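Local coordinates for protein putative enoyl-CoA hydratase/isomerase (Bordetella parapertussis, PDB 3ISA) that probably acts on acyl-CoA thioesters as a member of the crotonase (enoyl-CoA hydratase/isomerase) family, although its exact reaction is not established, at residues L7-E12 with F20-P25. Numbering follows the deposited sequence.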
# COMPACT_ATOMS: atom_id res chain seq x y z
N LEU D 7 29.51 -28.94 16.11
CA LEU D 7 28.32 -29.04 15.31
C LEU D 7 27.19 -28.41 16.13
O LEU D 7 26.41 -29.13 16.76
CB LEU D 7 28.02 -30.51 15.00
CG LEU D 7 26.89 -30.87 14.02
CD1 LEU D 7 27.31 -30.55 12.57
CD2 LEU D 7 26.49 -32.33 14.18
N PRO D 8 27.10 -27.06 16.15
CA PRO D 8 26.02 -26.41 16.92
C PRO D 8 24.64 -26.61 16.28
O PRO D 8 23.61 -26.42 16.94
CB PRO D 8 26.41 -24.92 16.90
CG PRO D 8 27.20 -24.77 15.64
CD PRO D 8 27.98 -26.06 15.51
N LEU D 9 24.63 -26.99 15.00
CA LEU D 9 23.40 -27.33 14.27
C LEU D 9 23.53 -28.69 13.60
O LEU D 9 24.36 -28.87 12.70
CB LEU D 9 23.10 -26.27 13.20
CG LEU D 9 21.83 -26.56 12.40
CD1 LEU D 9 20.60 -26.45 13.30
CD2 LEU D 9 21.72 -25.65 11.17
N ALA D 10 22.68 -29.64 14.00
CA ALA D 10 22.65 -30.94 13.33
C ALA D 10 21.57 -30.89 12.28
O ALA D 10 20.47 -30.39 12.55
CB ALA D 10 22.37 -32.06 14.31
N ILE D 11 21.87 -31.40 11.09
CA ILE D 11 20.86 -31.47 10.03
C ILE D 11 20.68 -32.92 9.55
O ILE D 11 21.62 -33.55 9.09
CB ILE D 11 21.15 -30.52 8.83
CG1 ILE D 11 21.47 -29.08 9.30
CG2 ILE D 11 19.95 -30.56 7.83
CD1 ILE D 11 22.07 -28.17 8.18
N GLU D 12 19.47 -33.44 9.72
CA GLU D 12 19.09 -34.73 9.17
C GLU D 12 18.35 -34.50 7.86
O GLU D 12 17.34 -33.79 7.83
CB GLU D 12 18.20 -35.50 10.15
CG GLU D 12 17.63 -36.81 9.59
CD GLU D 12 16.41 -37.34 10.37
OE1 GLU D 12 16.32 -37.12 11.60
OE2 GLU D 12 15.55 -37.98 9.74
N PHE D 20 16.28 -29.74 11.41
CA PHE D 20 17.28 -28.86 11.96
C PHE D 20 17.22 -28.93 13.48
O PHE D 20 16.32 -28.37 14.11
CB PHE D 20 17.01 -27.41 11.53
CG PHE D 20 17.12 -27.18 10.04
CD1 PHE D 20 18.32 -26.78 9.47
CD2 PHE D 20 16.01 -27.33 9.22
CE1 PHE D 20 18.43 -26.56 8.09
CE2 PHE D 20 16.10 -27.11 7.83
CZ PHE D 20 17.32 -26.72 7.27
N THR D 21 18.19 -29.61 14.08
CA THR D 21 18.23 -29.72 15.52
C THR D 21 19.26 -28.74 16.08
O THR D 21 20.47 -28.91 15.85
CB THR D 21 18.52 -31.18 15.99
OG1 THR D 21 17.54 -32.07 15.45
CG2 THR D 21 18.54 -31.28 17.52
N LEU D 22 18.78 -27.71 16.78
CA LEU D 22 19.66 -26.80 17.50
C LEU D 22 20.36 -27.63 18.57
O LEU D 22 19.70 -28.32 19.34
CB LEU D 22 18.88 -25.65 18.13
CG LEU D 22 18.45 -24.53 17.16
CD1 LEU D 22 17.43 -25.01 16.11
CD2 LEU D 22 17.87 -23.36 17.94
N SER D 23 21.69 -27.57 18.57
CA SER D 23 22.50 -28.53 19.29
C SER D 23 23.56 -27.85 20.15
O SER D 23 24.76 -28.12 20.04
CB SER D 23 23.12 -29.52 18.30
OG SER D 23 22.12 -30.29 17.66
N ARG D 24 23.11 -26.96 21.02
CA ARG D 24 23.97 -26.40 22.05
C ARG D 24 23.29 -26.64 23.41
O ARG D 24 22.94 -25.68 24.11
CB ARG D 24 24.24 -24.92 21.81
CG ARG D 24 24.84 -24.61 20.42
CD ARG D 24 25.13 -23.14 20.30
NE ARG D 24 26.29 -22.75 21.10
CZ ARG D 24 26.40 -21.61 21.78
NH1 ARG D 24 25.41 -20.72 21.79
NH2 ARG D 24 27.51 -21.36 22.46
N PRO D 25 23.10 -27.92 23.79
CA PRO D 25 22.25 -28.19 24.96
C PRO D 25 22.84 -27.78 26.32
O PRO D 25 22.11 -27.73 27.30
CB PRO D 25 22.03 -29.71 24.89
CG PRO D 25 23.28 -30.22 24.24
CD PRO D 25 23.64 -29.17 23.21
O HOH W 1 18.55 -33.01 13.08
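The N-terminal beta hairpin of the crotonase fold, strands 9-13 and 17-22, is joined here by the antiparallel hydrogen-bonded pair Ala-10 and Thr-21. Thr-21 N donates to Ala-10 O over 2.9 Å, and Ala-10 N returns a bond of 3.0 Å to Thr-21 O. That second carbonyl is gripped twice: Ser-23 OG, swung back beside its own backbone N (chi1 -65°), donates to Thr-21 O over 2.8 Å from above the carbonyl plane. Past the strand ends, Ser-23 N reaches Pro-8 O at 2.8 Å and carries the pairing into the flanking loops. A water 2.7 Å from Thr-21 OG1 also bonds weakly to Ala-10 O on the face carrying Ala-10 and Thr-21. Strand 9-13 is an edge strand of the larger sheet within this chain, whereas 17-22 also runs parallel to strand 53-58, and the face bearing Leu-9, Ile-11, Phe-20 and Leu-22 is apolar. There Leu-9 CD2 meets the Phe-20 ring at its edge, in plane, 4.0 Å from Phe-20 CD1. Ile-11 lies alongside, its CG1 approaching Phe-20 CD1 obliquely at 3.9 Å and its CG2 above one face, offset toward the rim. Leu-9 packs onward against Leu-35, Ala-38 and Leu-39 of helix 33-48, and the Phe-20 ring meets that of Phe-56. At the loop end, Arg-24 CG rests 3.9 Å from Pro-8 CB, its guanidinium continuing to a salt bridge with Asp-68.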